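Local coordinates for uncharacterized DUF364 family protein (Pyrococcus horikoshii, PDB 3NPG) that is of unknown function but probably has a Rossmann-like part and may bind heavy metals, at residues Lys12-Leu17 and Glu69-Ala74; Leu84-Ile89 and Ser173-Gly178. One frame throughout, in Å; residues are numbered along the deposited sequence.

Contact 1 of 2, residues Lys12-Leu17 and Glu69-Ala74; sequences KKAMEL and EFIDKA
Asp72 brings the flat group of this contact, its carboxylate, yet meets Met15 through the aliphatic root of the side chain: the selenium of Met15, modelled as selenomethionine, lies 4.1 Å from Asp72 CB, and neither a face nor an edge of the carboxylate makes the closest approach. With CG anti to the backbone N (chi1 -176°), Asp72 extends from its helix, and OD1 forms a salt bridge with Lys11, one turn before Met15 on helix 6-17. Aspartate suits this margin because its short stem can border an apolar neighbour while its charge is paired with Lys11 at the partly exposed edge of the contact.

The apolar centre is Met15 against Ile71. The two side chains lie alongside each other and run in opposite directions, with Met15 CG 3.5 Å from Ile71 CG2. Beyond CG, the extended chi2 of Met15 (-178°) carries the selenium out to Asp72. Such a long, flexible side chain can follow two neighbours, Ile71 and Asp72, one after the other. Beta-branching lets Ile71 touch with a methyl close to its own helix: CG2 also reaches Ala14 CB at 3.9 Å. The small Ala14 lets the helices approach, and the nearest CA pair, Met15 and Ile71, is 6.6 Å apart.

Just past the end of helix 67-72, Lys73 reaches back to Glu69, NZ to OE2 3.1 Å, in a salt bridge, with the lysine nearly on the carboxylate C-O axis. Lys73 NZ is also bonded to Ser61 OG.

The contact thus joins helix 6-17 to the last turn of helix 67-72. Ile71 also packs on Ile89 of helix 79-96, while the ring of Phe70 makes an edge-to-face stack with Phe26 of strand 22-27.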
ATOM      1  N   LYS A  12      24.284  21.158  -8.302  1.00 24.95           N
ATOM      2  CA  LYS A  12      25.284  21.967  -9.011  1.00 25.60           C
ATOM      3  C   LYS A  12      26.178  22.702  -8.012  1.00 29.65           C
ATOM      4  O   LYS A  12      27.393  22.762  -8.202  1.00 30.33           O
ATOM      5  CB  LYS A  12      24.601  22.978  -9.953  1.00 28.59           C
ATOM      6  CG  LYS A  12      23.982  22.358 -11.190  1.00 36.63           C
ATOM      7  CD  LYS A  12      23.058  23.362 -11.885  1.00 43.96           C
ATOM      8  CE  LYS A  12      22.384  22.802 -13.116  1.00 48.70           C
ATOM      9  NZ  LYS A  12      21.470  21.675 -12.795  1.00 58.78           N
ATOM     10  N   LYS A  13      25.577  23.231  -6.926  1.00 25.08           N
ATOM     11  CA  LYS A  13      26.311  23.930  -5.870  1.00 24.85           C
ATOM     12  C   LYS A  13      27.133  22.941  -5.042  1.00 28.81           C
ATOM     13  O   LYS A  13      28.263  23.248  -4.660  1.00 28.71           O
ATOM     14  CB  LYS A  13      25.339  24.699  -4.947  1.00 26.55           C
ATOM     15  CG  LYS A  13      24.594  25.846  -5.618  1.00 24.66           C
ATOM     16  CD  LYS A  13      23.617  26.501  -4.642  1.00 29.99           C
ATOM     17  CE  LYS A  13      22.861  27.650  -5.260  1.00 37.15           C
ATOM     18  N   ALA A  14      26.552  21.756  -4.748  1.00 25.97           N
ATOM     19  CA  ALA A  14      27.195  20.712  -3.935  1.00 25.97           C
ATOM     20  C   ALA A  14      28.402  20.077  -4.639  1.00 32.10           C
ATOM     21  O   ALA A  14      29.373  19.720  -3.975  1.00 31.68           O
ATOM     22  CB  ALA A  14      26.180  19.641  -3.564  1.00 26.01           C
HETATM   23  N   MSE A  15      28.345  19.942  -5.985  1.00 30.86           N
HETATM   24  CA  MSE A  15      29.448  19.361  -6.763  1.00 31.95           C
HETATM   25  C   MSE A  15      30.685  20.255  -6.767  1.00 36.92           C
HETATM   26  O   MSE A  15      31.802  19.758  -6.908  1.00 36.88           O
HETATM   27  CB  MSE A  15      29.004  19.038  -8.187  1.00 34.97           C
HETATM   28  CG  MSE A  15      28.294  17.714  -8.294  1.00 42.63           C
HETATM   29 SE   MSE A  15      27.782  17.260 -10.103  0.75 52.55          SE
HETATM   30  CE  MSE A  15      26.479  18.649 -10.432  1.00 48.93           C
ATOM     31  N   GLU A  16      30.492  21.572  -6.576  1.00 34.24           N
ATOM     32  CA  GLU A  16      31.595  22.527  -6.491  1.00 34.57           C
ATOM     33  C   GLU A  16      32.297  22.396  -5.122  1.00 37.22           C
ATOM     34  O   GLU A  16      33.476  22.708  -5.003  1.00 37.46           O
ATOM     35  CB  GLU A  16      31.075  23.965  -6.695  1.00 36.38           C
ATOM     36  CG  GLU A  16      32.114  24.923  -7.265  1.00 48.97           C
ATOM     37  CD  GLU A  16      32.181  24.980  -8.784  1.00 73.40           C
ATOM     38  OE1 GLU A  16      31.140  24.733  -9.437  1.00 73.83           O
ATOM     39  OE2 GLU A  16      33.254  25.345  -9.315  1.00 65.44           O
ATOM     40  N   LEU A  17      31.565  21.915  -4.100  1.00 32.85           N
ATOM     41  CA  LEU A  17      32.100  21.744  -2.744  1.00 32.06           C
ATOM     42  C   LEU A  17      32.680  20.339  -2.518  1.00 35.82           C
ATOM     43  O   LEU A  17      33.470  20.141  -1.596  1.00 35.45           O
ATOM     44  CB  LEU A  17      31.016  22.048  -1.696  1.00 31.21           C
ATOM     45  CG  LEU A  17      30.961  23.487  -1.195  1.00 36.31           C
ATOM     46  CD1 LEU A  17      30.245  24.395  -2.189  1.00 37.55           C
ATOM     47  CD2 LEU A  17      30.277  23.559   0.131  1.00 37.55           C
ATOM     48  N   GLU A  69      29.677  11.429  -8.815  1.00 30.81           N
ATOM     49  CA  GLU A  69      28.707  10.593  -9.548  1.00 30.12           C
ATOM     50  C   GLU A  69      27.388  10.506  -8.774  1.00 31.48           C
ATOM     51  O   GLU A  69      26.316  10.633  -9.372  1.00 31.06           O
ATOM     52  CB  GLU A  69      29.287   9.179  -9.794  1.00 32.02           C
ATOM     53  CG  GLU A  69      28.386   8.256 -10.611  1.00 43.83           C
ATOM     54  CD  GLU A  69      28.370   8.509 -12.109  1.00 62.97           C
ATOM     55  OE1 GLU A  69      29.396   8.986 -12.645  1.00 68.65           O
ATOM     56  OE2 GLU A  69      27.358   8.154 -12.756  1.00 46.58           O
ATOM     57  N   PHE A  70      27.469  10.332  -7.434  1.00 26.20           N
ATOM     58  CA  PHE A  70      26.287  10.269  -6.569  1.00 24.53           C
ATOM     59  C   PHE A  70      25.505  11.568  -6.616  1.00 27.98           C
ATOM     60  O   PHE A  70      24.302  11.544  -6.873  1.00 27.70           O
ATOM     61  CB  PHE A  70      26.684   9.936  -5.113  1.00 25.68           C
ATOM     62  CG  PHE A  70      26.968   8.471  -4.825  1.00 27.30           C
ATOM     63  CD1 PHE A  70      26.787   7.501  -5.807  1.00 30.65           C
ATOM     64  CD2 PHE A  70      27.377   8.061  -3.562  1.00 29.10           C
ATOM     65  CE1 PHE A  70      27.042   6.157  -5.539  1.00 31.72           C
ATOM     66  CE2 PHE A  70      27.628   6.714  -3.294  1.00 32.14           C
ATOM     67  CZ  PHE A  70      27.461   5.770  -4.284  1.00 30.63           C
ATOM     68  N   ILE A  71      26.202  12.723  -6.429  1.00 24.68           N
ATOM     69  CA  ILE A  71      25.573  14.057  -6.429  1.00 24.26           C
ATOM     70  C   ILE A  71      24.923  14.390  -7.781  1.00 27.67           C
ATOM     71  O   ILE A  71      23.850  14.989  -7.807  1.00 26.17           O
ATOM     72  CB  ILE A  71      26.577  15.169  -5.962  1.00 27.51           C
ATOM     73  CG1 ILE A  71      27.167  14.836  -4.568  1.00 27.27           C
ATOM     74  CG2 ILE A  71      25.906  16.555  -5.955  1.00 28.32           C
ATOM     75  CD1 ILE A  71      28.389  15.660  -4.182  1.00 30.23           C
ATOM     76  N   ASP A  72      25.555  13.979  -8.896  1.00 25.08           N
ATOM     77  CA  ASP A  72      25.008  14.232 -10.233  1.00 25.57           C
ATOM     78  C   ASP A  72      23.661  13.513 -10.431  1.00 29.68           C
ATOM     79  O   ASP A  72      22.801  14.010 -11.159  1.00 29.90           O
ATOM     80  CB  ASP A  72      26.011  13.806 -11.319  1.00 28.21           C
ATOM     81  CG  ASP A  72      25.552  14.123 -12.730  1.00 40.02           C
ATOM     82  OD1 ASP A  72      25.147  15.280 -12.976  1.00 41.03           O
ATOM     83  OD2 ASP A  72      25.599  13.213 -13.588  1.00 46.47           O
ATOM     84  N   LYS A  73      23.468  12.369  -9.745  1.00 25.74           N
ATOM     85  CA  LYS A  73      22.251  11.562  -9.858  1.00 25.35           C
ATOM     86  C   LYS A  73      21.167  11.967  -8.831  1.00 28.55           C
ATOM     87  O   LYS A  73      20.224  11.210  -8.613  1.00 28.44           O
ATOM     88  CB  LYS A  73      22.588  10.061  -9.725  1.00 27.67           C
ATOM     89  CG  LYS A  73      23.540   9.535 -10.810  1.00 30.01           C
ATOM     90  CD  LYS A  73      22.837   9.324 -12.136  1.00 30.87           C
ATOM     91  CE  LYS A  73      23.787   8.880 -13.209  1.00 37.44           C
ATOM     92  NZ  LYS A  73      24.352   7.538 -12.922  1.00 47.99           N
ATOM     93  N   ALA A  74      21.289  13.170  -8.230  1.00 23.97           N
ATOM     94  CA  ALA A  74      20.309  13.655  -7.253  1.00 22.77           C
ATOM     95  C   ALA A  74      18.987  14.029  -7.916  1.00 28.96           C
ATOM     96  O   ALA A  74      17.936  13.882  -7.300  1.00 29.54           O
ATOM     97  CB  ALA A  74      20.866  14.843  -6.499  1.00 22.90           C
TER

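Contact 2 of 2, residues Leu84-Ile89 and Ser173-Gly178; sequences LGVAAI and SCIVNG
Helix 79-96 here meets the helical turn that follows strand 167-171, in the parallel part of the Rossmann-like sheet, and Val86 is the residue it offers to Ile175 and Val176. The two segments lie in the two putative heavy-metal chelation regions of the sequence, so the contact joins one to the other.

Val86 points at the turn and spreads both methyls over it. Its chi1 of 171° sets CG1 anti to the backbone N and leaves CG2 beside it, a common valine geometry in a helix. Val176 CG1 lies against the fork of these branches: it is 3.7 Å from Val86 CB and 3.8 Å from Val86 CG2, touching the root of the side chain as well as its tips. Ile175 adds its CG2 methyl, 3.9 Å from Val86 CG1 and nearly as close to CG2. That methyl stands anti to the Ile175 backbone N, leaving the longer CG1 arm to other surroundings. Both pairs of side chains meet at an oblique angle. Branched aliphatic residues suit this buried place because each gives a compact, wholly apolar surface close to its backbone, and the nearest CA atoms, those of Val86 and Val176, are 6.7 Å apart.

The turn is short and weakly bonded. Asn177 N reaches Ser173 O at 3.2 Å, and the chain then leaves helical geometry at Gly178 with phi 90°, a value that favours glycine.

The end of the turn has polar partners: Val176 O accepts a hydrogen bond from Arg82 NE of helix 79-96, and Gly178 O one from His160 NE2 of a neighbouring subunit. On the apolar side, Leu7 of helix 6-17 packs on Val86 and Ile175, while Ala48 of strand 43-49 touches Val86 and Val176.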
ATOM      1  N   LEU A  84      20.538   8.266  -2.829  1.00 23.16           N
ATOM      2  CA  LEU A  84      22.006   8.193  -2.699  1.00 23.18           C
ATOM      3  C   LEU A  84      22.658   9.557  -3.004  1.00 27.77           C
ATOM      4  O   LEU A  84      23.663   9.917  -2.381  1.00 27.50           O
ATOM      5  CB  LEU A  84      22.583   7.104  -3.622  1.00 23.40           C
ATOM      6  CG  LEU A  84      22.500   5.664  -3.096  1.00 27.71           C
ATOM      7  CD1 LEU A  84      22.578   4.661  -4.235  1.00 28.16           C
ATOM      8  CD2 LEU A  84      23.594   5.386  -2.067  1.00 29.15           C
ATOM      9  N   GLY A  85      22.051  10.309  -3.936  1.00 23.54           N
ATOM     10  CA  GLY A  85      22.509  11.645  -4.307  1.00 22.61           C
ATOM     11  C   GLY A  85      22.280  12.678  -3.219  1.00 24.89           C
ATOM     12  O   GLY A  85      23.180  13.461  -2.907  1.00 24.28           O
ATOM     13  N   VAL A  86      21.069  12.683  -2.631  1.00 20.56           N
ATOM     14  CA  VAL A  86      20.724  13.583  -1.519  1.00 19.54           C
ATOM     15  C   VAL A  86      21.574  13.255  -0.272  1.00 22.66           C
ATOM     16  O   VAL A  86      22.092  14.168   0.371  1.00 21.71           O
ATOM     17  CB  VAL A  86      19.201  13.557  -1.215  1.00 23.10           C
ATOM     18  CG1 VAL A  86      18.879  14.304   0.074  1.00 22.52           C
ATOM     19  CG2 VAL A  86      18.402  14.127  -2.384  1.00 23.13           C
ATOM     20  N   ALA A  87      21.781  11.944   0.020  1.00 19.73           N
ATOM     21  CA  ALA A  87      22.643  11.511   1.134  1.00 19.60           C
ATOM     22  C   ALA A  87      24.081  11.992   0.924  1.00 24.17           C
ATOM     23  O   ALA A  87      24.747  12.371   1.884  1.00 23.60           O
ATOM     24  CB  ALA A  87      22.612   9.997   1.269  1.00 20.33           C
ATOM     25  N   ALA A  88      24.537  12.027  -0.348  1.00 22.43           N
ATOM     26  CA  ALA A  88      25.871  12.518  -0.708  1.00 22.57           C
ATOM     27  C   ALA A  88      25.953  14.042  -0.580  1.00 26.58           C
ATOM     28  O   ALA A  88      26.975  14.557  -0.130  1.00 27.52           O
ATOM     29  CB  ALA A  88      26.225  12.090  -2.121  1.00 23.60           C
ATOM     30  N   ILE A  89      24.872  14.768  -0.976  1.00 22.56           N
ATOM     31  CA  ILE A  89      24.807  16.235  -0.822  1.00 22.76           C
ATOM     32  C   ILE A  89      24.865  16.589   0.668  1.00 25.45           C
ATOM     33  O   ILE A  89      25.593  17.503   1.058  1.00 25.89           O
ATOM     34  CB  ILE A  89      23.529  16.829  -1.512  1.00 26.34           C
ATOM     35  CG1 ILE A  89      23.599  16.671  -3.039  1.00 26.99           C
ATOM     36  CG2 ILE A  89      23.319  18.312  -1.118  1.00 28.11           C
ATOM     37  CD1 ILE A  89      22.307  16.969  -3.758  1.00 32.78           C
ATOM     38  N   SER A 173      12.028  14.580   3.940  1.00 23.37           N
ATOM     39  CA  SER A 173      11.884  13.549   2.914  1.00 22.89           C
ATOM     40  C   SER A 173      11.245  14.123   1.641  1.00 26.38           C
ATOM     41  O   SER A 173      11.246  13.461   0.607  1.00 26.46           O
ATOM     42  CB  SER A 173      11.061  12.378   3.442  1.00 26.30           C
ATOM     43  OG  SER A 173       9.743  12.777   3.782  1.00 37.10           O
ATOM     44  N   CYS A 174      10.730  15.373   1.709  1.00 22.57           N
ATOM     45  CA  CYS A 174      10.172  16.054   0.536  1.00 22.70           C
ATOM     46  C   CYS A 174      11.291  16.408  -0.461  1.00 26.06           C
ATOM     47  O   CYS A 174      11.017  16.707  -1.622  1.00 24.50           O
ATOM     48  CB  CYS A 174       9.364  17.289   0.947  1.00 23.33           C
ATOM     49  SG  CYS A 174      10.341  18.599   1.727  1.00 27.12           S
ATOM     50  N   ILE A 175      12.556  16.312  -0.009  1.00 24.44           N
ATOM     51  CA  ILE A 175      13.727  16.542  -0.852  1.00 25.22           C
ATOM     52  C   ILE A 175      13.997  15.298  -1.740  1.00 31.29           C
ATOM     53  O   ILE A 175      14.251  15.443  -2.935  1.00 31.88           O
ATOM     54  CB  ILE A 175      14.960  16.927   0.022  1.00 28.11           C
ATOM     55  CG1 ILE A 175      14.693  18.237   0.818  1.00 28.52           C
ATOM     56  CG2 ILE A 175      16.229  17.045  -0.834  1.00 29.37           C
ATOM     57  CD1 ILE A 175      15.741  18.548   1.936  1.00 34.46           C
ATOM     58  N   VAL A 176      13.872  14.079  -1.163  1.00 27.83           N
ATOM     59  CA  VAL A 176      14.117  12.840  -1.905  1.00 27.96           C
ATOM     60  C   VAL A 176      12.976  12.455  -2.871  1.00 32.05           C
ATOM     61  O   VAL A 176      13.253  11.903  -3.937  1.00 32.86           O
ATOM     62  CB  VAL A 176      14.568  11.642  -1.002  1.00 32.02           C
ATOM     63  CG1 VAL A 176      16.041  11.745  -0.652  1.00 31.64           C
ATOM     64  CG2 VAL A 176      13.724  11.541   0.257  1.00 31.86           C
ATOM     65  N   ASN A 177      11.703  12.766  -2.516  1.00 27.28           N
ATOM     66  CA  ASN A 177      10.551  12.392  -3.366  1.00 26.87           C
ATOM     67  C   ASN A 177      10.168  13.451  -4.448  1.00 30.37           C
ATOM     68  O   ASN A 177       9.416  13.140  -5.372  1.00 30.68           O
ATOM     69  CB  ASN A 177       9.333  11.981  -2.519  1.00 25.95           C
ATOM     70  CG  ASN A 177       8.799  13.066  -1.616  1.00 43.40           C
ATOM     71  OD1 ASN A 177       8.965  14.262  -1.866  1.00 37.26           O
ATOM     72  ND2 ASN A 177       8.072  12.666  -0.585  1.00 33.68           N
ATOM     73  N   GLY A 178      10.690  14.668  -4.312  1.00 25.86           N
ATOM     74  CA  GLY A 178      10.492  15.727  -5.302  1.00 25.51           C
ATOM     75  C   GLY A 178       9.281  16.607  -5.080  1.00 28.69           C
ATOM     76  O   GLY A 178       8.897  17.367  -5.970  1.00 29.43           O
TER

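In the fold
The centres of the two contacts lie about 11 Å apart, and helices 67-72 and 79-96, consecutive in the chain, bring them together. Both segments of contact 1 precede those of contact 2 along the chain, so they come in series. They also touch directly: Ile71 CG2 is 3.7 Å from Ile89 CG1, and Phe70 CB is equally far from Ala88 CB. Helix 79-96 therefore packs on contact 1 through Ala88 and Ile89 and reaches the Rossmann-like region through Val86. Contact 1 joins two helices of the N-terminal family region; contact 2, nearer the centre of the chain, links that region to the other.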